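PDB 2OUX: magnesium transporter from Enterococcus faecalis, which probably transports magnesium ions across the cell membrane as a homodimer, the crystallised piece being its cytosolic, magnesium-binding part. Local coordinates for residues E171-L185 with L233-I247. Numbering follows the deposited sequence.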
loop_
_atom_site.group_PDB
_atom_site.type_symbol
_atom_site.label_atom_id
_atom_site.label_comp_id
_atom_site.label_asym_id
_atom_site.label_seq_id
_atom_site.Cartn_x
_atom_site.Cartn_y
_atom_site.Cartn_z
ATOM N N GLU A 171 2.801 -9.075 8.226
ATOM C CA GLU A 171 3.290 -8.432 6.996
ATOM C C GLU A 171 2.778 -6.999 7.060
ATOM O O GLU A 171 3.540 -6.041 7.005
ATOM C CB GLU A 171 2.670 -9.078 5.746
ATOM C CG GLU A 171 3.567 -9.964 4.885
ATOM C CD GLU A 171 4.520 -9.199 3.992
ATOM O OE1 GLU A 171 4.100 -8.297 3.251
ATOM O OE2 GLU A 171 5.714 -9.518 4.023
ATOM N N THR A 172 1.462 -6.872 7.164
ATOM C CA THR A 172 0.826 -5.571 7.234
ATOM C C THR A 172 -0.331 -5.628 8.222
ATOM O O THR A 172 -0.932 -6.680 8.429
ATOM C CB THR A 172 0.262 -5.157 5.868
ATOM O OG1 THR A 172 -0.208 -3.809 5.936
ATOM C CG2 THR A 172 -0.891 -6.074 5.466
ATOM N N ILE A 173 -0.635 -4.489 8.826
ATOM C CA ILE A 173 -1.725 -4.394 9.773
ATOM C C ILE A 173 -2.683 -3.339 9.256
ATOM O O ILE A 173 -3.640 -2.992 9.929
ATOM C CB ILE A 173 -1.227 -3.959 11.179
ATOM C CG1 ILE A 173 -0.744 -2.504 11.153
ATOM C CG2 ILE A 173 -0.104 -4.883 11.635
ATOM C CD1 ILE A 173 -0.587 -1.904 12.534
ATOM N N TYR A 174 -2.426 -2.832 8.054
ATOM C CA TYR A 174 -3.274 -1.785 7.502
ATOM C C TYR A 174 -4.658 -2.252 7.107
ATOM O O TYR A 174 -5.532 -1.453 6.791
ATOM C CB TYR A 174 -2.544 -1.066 6.364
ATOM C CG TYR A 174 -1.335 -0.319 6.914
ATOM C CD1 TYR A 174 -1.368 0.222 8.200
ATOM C CD2 TYR A 174 -0.158 -0.195 6.182
ATOM C CE1 TYR A 174 -0.253 0.860 8.755
ATOM C CE2 TYR A 174 0.967 0.444 6.724
ATOM C CZ TYR A 174 0.909 0.968 8.017
ATOM O OH TYR A 174 2.011 1.580 8.572
ATOM N N TYR A 175 -4.847 -3.563 7.138
ATOM C CA TYR A 175 -6.147 -4.158 6.883
ATOM C C TYR A 175 -6.262 -5.194 7.983
ATOM O O TYR A 175 -5.305 -5.920 8.253
ATOM C CB TYR A 175 -6.214 -4.853 5.515
ATOM C CG TYR A 175 -6.508 -3.928 4.363
ATOM C CD1 TYR A 175 -7.623 -3.100 4.390
ATOM C CD2 TYR A 175 -5.673 -3.874 3.250
ATOM C CE1 TYR A 175 -7.902 -2.240 3.340
ATOM C CE2 TYR A 175 -5.941 -3.016 2.194
ATOM C CZ TYR A 175 -7.053 -2.202 2.247
ATOM O OH TYR A 175 -7.327 -1.337 1.214
ATOM N N VAL A 176 -7.411 -5.247 8.640
ATOM C CA VAL A 176 -7.625 -6.236 9.691
ATOM C C VAL A 176 -8.778 -7.110 9.232
ATOM O O VAL A 176 -9.887 -6.626 9.019
ATOM C CB VAL A 176 -7.997 -5.576 11.026
ATOM C CG1 VAL A 176 -8.168 -6.640 12.100
ATOM C CG2 VAL A 176 -6.915 -4.583 11.431
ATOM N N TYR A 177 -8.516 -8.399 9.071
ATOM C CA TYR A 177 -9.557 -9.312 8.619
ATOM C C TYR A 177 -10.356 -9.895 9.779
ATOM O O TYR A 177 -9.815 -10.166 10.850
ATOM C CB TYR A 177 -8.913 -10.402 7.763
ATOM C CG TYR A 177 -8.152 -9.787 6.612
ATOM C CD1 TYR A 177 -8.820 -9.357 5.462
ATOM C CD2 TYR A 177 -6.783 -9.523 6.718
ATOM C CE1 TYR A 177 -8.151 -8.671 4.451
ATOM C CE2 TYR A 177 -6.102 -8.840 5.708
ATOM C CZ TYR A 177 -6.799 -8.412 4.587
ATOM O OH TYR A 177 -6.153 -7.669 3.637
ATOM N N VAL A 178 -11.656 -10.063 9.570
ATOM C CA VAL A 178 -12.513 -10.602 10.612
ATOM C C VAL A 178 -12.939 -12.006 10.230
ATOM O O VAL A 178 -13.443 -12.220 9.139
ATOM C CB VAL A 178 -13.772 -9.725 10.807
ATOM C CG1 VAL A 178 -14.606 -10.250 11.977
ATOM C CG2 VAL A 178 -13.363 -8.270 11.061
ATOM N N VAL A 179 -12.715 -12.963 11.121
ATOM C CA VAL A 179 -13.101 -14.348 10.863
ATOM C C VAL A 179 -13.959 -14.863 12.007
ATOM O O VAL A 179 -14.042 -14.232 13.054
ATOM C CB VAL A 179 -11.877 -15.298 10.762
ATOM C CG1 VAL A 179 -11.023 -14.952 9.552
ATOM C CG2 VAL A 179 -11.062 -15.224 12.040
ATOM N N ASP A 180 -14.604 -16.005 11.793
ATOM C CA ASP A 180 -15.406 -16.625 12.840
ATOM C C ASP A 180 -14.512 -17.694 13.467
ATOM O O ASP A 180 -13.318 -17.742 13.170
ATOM C CB ASP A 180 -16.690 -17.239 12.268
ATOM C CG ASP A 180 -16.426 -18.289 11.212
ATOM O OD1 ASP A 180 -15.266 -18.718 11.070
ATOM O OD2 ASP A 180 -17.396 -18.693 10.530
ATOM N N GLN A 181 -15.072 -18.550 14.320
ATOM C CA GLN A 181 -14.277 -19.589 14.978
ATOM C C GLN A 181 -13.597 -20.548 14.015
ATOM O O GLN A 181 -12.453 -20.951 14.228
ATOM C CB GLN A 181 -15.133 -20.414 15.943
ATOM C CG GLN A 181 -15.630 -19.677 17.171
ATOM C CD GLN A 181 -16.931 -18.955 16.917
ATOM O OE1 GLN A 181 -17.797 -19.449 16.186
ATOM N NE2 GLN A 181 -17.090 -17.793 17.532
ATOM N N GLU A 182 -14.308 -20.922 12.959
ATOM C CA GLU A 182 -13.771 -21.850 11.973
ATOM C C GLU A 182 -12.818 -21.183 10.991
ATOM O O GLU A 182 -12.434 -21.771 9.983
ATOM C CB GLU A 182 -14.922 -22.522 11.230
ATOM C CG GLU A 182 -15.642 -23.566 12.075
ATOM C CD GLU A 182 -16.934 -24.045 11.445
ATOM O OE1 GLU A 182 -17.948 -23.323 11.551
ATOM O OE2 GLU A 182 -16.932 -25.136 10.834
ATOM N N ASN A 183 -12.427 -19.956 11.305
ATOM C CA ASN A 183 -11.516 -19.204 10.461
ATOM C C ASN A 183 -12.111 -18.875 9.095
ATOM O O ASN A 183 -11.404 -18.821 8.086
ATOM C CB ASN A 183 -10.205 -19.962 10.285
ATOM C CG ASN A 183 -9.128 -19.104 9.674
ATOM O OD1 ASN A 183 -8.916 -17.967 10.101
ATOM N ND2 ASN A 183 -8.435 -19.636 8.675
ATOM N N HIS A 184 -13.422 -18.677 9.073
ATOM C CA HIS A 184 -14.133 -18.298 7.859
ATOM C C HIS A 184 -13.983 -16.781 7.750
ATOM O O HIS A 184 -14.168 -16.070 8.745
ATOM C CB HIS A 184 -15.618 -18.642 7.985
ATOM C CG HIS A 184 -15.936 -20.080 7.732
ATOM N ND1 HIS A 184 -17.010 -20.718 8.314
ATOM C CD2 HIS A 184 -15.352 -20.995 6.920
ATOM C CE1 HIS A 184 -17.075 -21.960 7.874
ATOM N NE2 HIS A 184 -16.080 -22.156 7.025
ATOM N N LEU A 185 -13.633 -16.291 6.560
ATOM C CA LEU A 185 -13.481 -14.853 6.340
ATOM C C LEU A 185 -14.872 -14.249 6.245
ATOM O O LEU A 185 -15.605 -14.515 5.293
ATOM C CB LEU A 185 -12.712 -14.592 5.043
ATOM C CG LEU A 185 -12.529 -13.126 4.620
ATOM C CD1 LEU A 185 -11.800 -12.331 5.713
ATOM C CD2 LEU A 185 -11.763 -13.090 3.304
ATOM N N LEU A 233 -3.839 -2.401 -1.000
ATOM C CA LEU A 233 -2.422 -2.614 -0.725
ATOM C C LEU A 233 -2.239 -4.084 -0.362
ATOM O O LEU A 233 -1.122 -4.570 -0.198
ATOM C CB LEU A 233 -1.953 -1.691 0.404
ATOM C CG LEU A 233 -2.680 -1.774 1.747
ATOM C CD1 LEU A 233 -2.085 -2.906 2.592
ATOM C CD2 LEU A 233 -2.530 -0.440 2.473
ATOM N N ALA A 234 -3.358 -4.792 -0.248
ATOM C CA ALA A 234 -3.341 -6.218 0.055
ATOM C C ALA A 234 -4.719 -6.814 -0.219
ATOM O O ALA A 234 -5.718 -6.092 -0.244
ATOM C CB ALA A 234 -2.943 -6.459 1.516
ATOM N N VAL A 235 -4.767 -8.126 -0.442
ATOM C CA VAL A 235 -6.025 -8.805 -0.693
ATOM C C VAL A 235 -5.990 -10.201 -0.093
ATOM O O VAL A 235 -5.030 -10.946 -0.282
ATOM C CB VAL A 235 -6.350 -8.863 -2.216
ATOM C CG1 VAL A 235 -5.364 -9.764 -2.954
ATOM C CG2 VAL A 235 -7.788 -9.325 -2.414
ATOM N N PRO A 236 -7.039 -10.568 0.662
ATOM C CA PRO A 236 -7.107 -11.886 1.296
ATOM C C PRO A 236 -7.312 -13.047 0.334
ATOM O O PRO A 236 -7.891 -12.893 -0.739
ATOM C CB PRO A 236 -8.249 -11.729 2.305
ATOM C CG PRO A 236 -9.132 -10.742 1.667
ATOM C CD PRO A 236 -8.181 -9.730 1.066
ATOM N N VAL A 237 -6.812 -14.210 0.739
ATOM C CA VAL A 237 -6.895 -15.426 -0.057
ATOM C C VAL A 237 -7.609 -16.518 0.735
ATOM O O VAL A 237 -7.338 -16.716 1.916
ATOM C CB VAL A 237 -5.478 -15.926 -0.431
ATOM C CG1 VAL A 237 -5.574 -17.126 -1.358
ATOM C CG2 VAL A 237 -4.695 -14.810 -1.089
ATOM N N THR A 238 -8.517 -17.233 0.080
ATOM C CA THR A 238 -9.269 -18.292 0.753
ATOM C C THR A 238 -9.389 -19.536 -0.116
ATOM O O THR A 238 -8.964 -19.545 -1.272
ATOM C CB THR A 238 -10.710 -17.834 1.070
ATOM O OG1 THR A 238 -11.475 -17.794 -0.144
ATOM C CG2 THR A 238 -10.709 -16.435 1.686
ATOM N N ASP A 239 -9.959 -20.591 0.457
ATOM C CA ASP A 239 -10.207 -21.817 -0.289
ATOM C C ASP A 239 -11.677 -21.722 -0.704
ATOM O O ASP A 239 -12.336 -20.721 -0.425
ATOM C CB ASP A 239 -9.986 -23.056 0.581
ATOM C CG ASP A 239 -10.755 -23.003 1.882
ATOM O OD1 ASP A 239 -11.810 -22.335 1.940
ATOM O OD2 ASP A 239 -10.307 -23.646 2.850
ATOM N N TYR A 240 -12.202 -22.749 -1.364
ATOM C CA TYR A 240 -13.598 -22.700 -1.783
ATOM C C TYR A 240 -14.549 -22.570 -0.598
ATOM O O TYR A 240 -15.681 -22.128 -0.756
ATOM C CB TYR A 240 -13.951 -23.940 -2.599
ATOM C CG TYR A 240 -13.255 -23.998 -3.938
ATOM C CD1 TYR A 240 -13.448 -22.996 -4.889
ATOM C CD2 TYR A 240 -12.398 -25.052 -4.254
ATOM C CE1 TYR A 240 -12.806 -23.044 -6.128
ATOM C CE2 TYR A 240 -11.751 -25.113 -5.488
ATOM C CZ TYR A 240 -11.956 -24.103 -6.419
ATOM O OH TYR A 240 -11.301 -24.153 -7.634
ATOM N N ASP A 241 -14.083 -22.941 0.588
ATOM C CA ASP A 241 -14.908 -22.867 1.786
ATOM C C ASP A 241 -14.815 -21.520 2.495
ATOM O O ASP A 241 -15.420 -21.321 3.554
ATOM C CB ASP A 241 -14.522 -23.979 2.758
ATOM C CG ASP A 241 -14.878 -25.359 2.233
ATOM O OD1 ASP A 241 -16.045 -25.557 1.834
ATOM O OD2 ASP A 241 -13.996 -26.244 2.229
ATOM N N ASP A 242 -14.052 -20.603 1.911
ATOM C CA ASP A 242 -13.880 -19.272 2.478
ATOM C C ASP A 242 -13.040 -19.213 3.748
ATOM O O ASP A 242 -13.276 -18.373 4.615
ATOM C CB ASP A 242 -15.241 -18.627 2.740
ATOM C CG ASP A 242 -16.010 -18.384 1.468
ATOM O OD1 ASP A 242 -15.432 -17.772 0.539
ATOM O OD2 ASP A 242 -17.186 -18.803 1.396
ATOM N N HIS A 243 -12.070 -20.110 3.860
ATOM C CA HIS A 243 -11.170 -20.114 5.004
ATOM C C HIS A 243 -10.037 -19.163 4.630
ATOM O O HIS A 243 -9.458 -19.285 3.547
ATOM C CB HIS A 243 -10.599 -21.515 5.237
ATOM C CG HIS A 243 -11.600 -22.508 5.730
ATOM N ND1 HIS A 243 -12.153 -22.451 6.989
ATOM C CD2 HIS A 243 -12.134 -23.609 5.137
ATOM C CE1 HIS A 243 -12.982 -23.467 7.156
ATOM N NE2 HIS A 243 -12.986 -24.183 6.044
ATOM N N LEU A 244 -9.730 -18.218 5.512
ATOM C CA LEU A 244 -8.666 -17.247 5.247
ATOM C C LEU A 244 -7.297 -17.922 5.293
ATOM O O LEU A 244 -6.836 -18.336 6.358
ATOM C CB LEU A 244 -8.734 -16.108 6.273
ATOM C CG LEU A 244 -7.661 -15.017 6.209
ATOM C CD1 LEU A 244 -7.540 -14.452 4.800
ATOM C CD2 LEU A 244 -8.024 -13.928 7.195
ATOM N N LEU A 245 -6.646 -18.023 4.138
ATOM C CA LEU A 245 -5.345 -18.676 4.061
ATOM C C LEU A 245 -4.161 -17.729 4.073
ATOM O O LEU A 245 -3.109 -18.046 4.628
ATOM C CB LEU A 245 -5.271 -19.562 2.811
ATOM C CG LEU A 245 -6.178 -20.800 2.838
ATOM C CD1 LEU A 245 -6.028 -21.601 1.539
ATOM C CD2 LEU A 245 -5.825 -21.660 4.044
ATOM N N GLY A 246 -4.320 -16.572 3.443
ATOM C CA GLY A 246 -3.227 -15.623 3.410
ATOM C C GLY A 246 -3.594 -14.338 2.697
ATOM O O GLY A 246 -4.768 -14.069 2.421
ATOM N N ILE A 247 -2.580 -13.534 2.407
ATOM C CA ILE A 247 -2.781 -12.275 1.717
ATOM C C ILE A 247 -1.717 -12.090 0.662
ATOM O O ILE A 247 -0.605 -12.602 0.791
ATOM C CB ILE A 247 -2.681 -11.070 2.675
ATOM C CG1 ILE A 247 -1.373 -11.158 3.471
ATOM C CG2 ILE A 247 -3.908 -11.011 3.583
ATOM C CD1 ILE A 247 -1.041 -9.896 4.241
HETATM O O HOH W 1 -5.005 -0.267 0.274
#
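The two CBS motifs of the cytosolic part of this transporter pack their small sheets face to face here, and Tyr177 of the first motif lies against Pro236 and Ile247 of the second. Its CE1 touches Pro236 CD at 3.5 Å, the two side chains crossing at about a right angle, while its CE2 meets Ile247 CG2 at 3.7 Å. With CG beside the backbone N (chi1 -57°), the ring reaches across to the other sheet; the compact proline ring and branched isoleucine fit a buried apolar surface against the tyrosine ring. Tyr177 and Ala234 also belong to an observed magnesium site. Leu244 CD2 fills the next position, 3.7 Å from Tyr177 CB, and also packs on Val179.

Strands 175-179 and 234-238 run nearly parallel, 22° apart, each leading through a type I turn into an antiparallel partner. Such pairing of two CBS motifs into one module, with pseudo-twofold symmetry, is characteristic of CBS proteins. Beyond the turns the backbones of His184 and His243 are bridged, with Leu185 N donating to Asp242 O at 2.9 Å and Leu244 N to Asn183 O. Asn183 adds a side-chain bond, its ND2 donating to Leu244 O at 3.1 Å; its amide can serve a carbonyl that lies beside the bridge. The imidazoles of His184 and His243 lie side by side, slid apart with planes at 29°. Asp180 and Asp239 hold matching places, each accepting through OD1 from the backbone N of the histidine four residues on.

At the other end, Leu233 CG approaches Tyr175 CE2 at 3.5 Å, and a water joins Tyr175 OH to Leu233 N, weakly on the Leu233 side. Leu233 also packs on Leu233 of the second subunit, placing this end at the dimer interface.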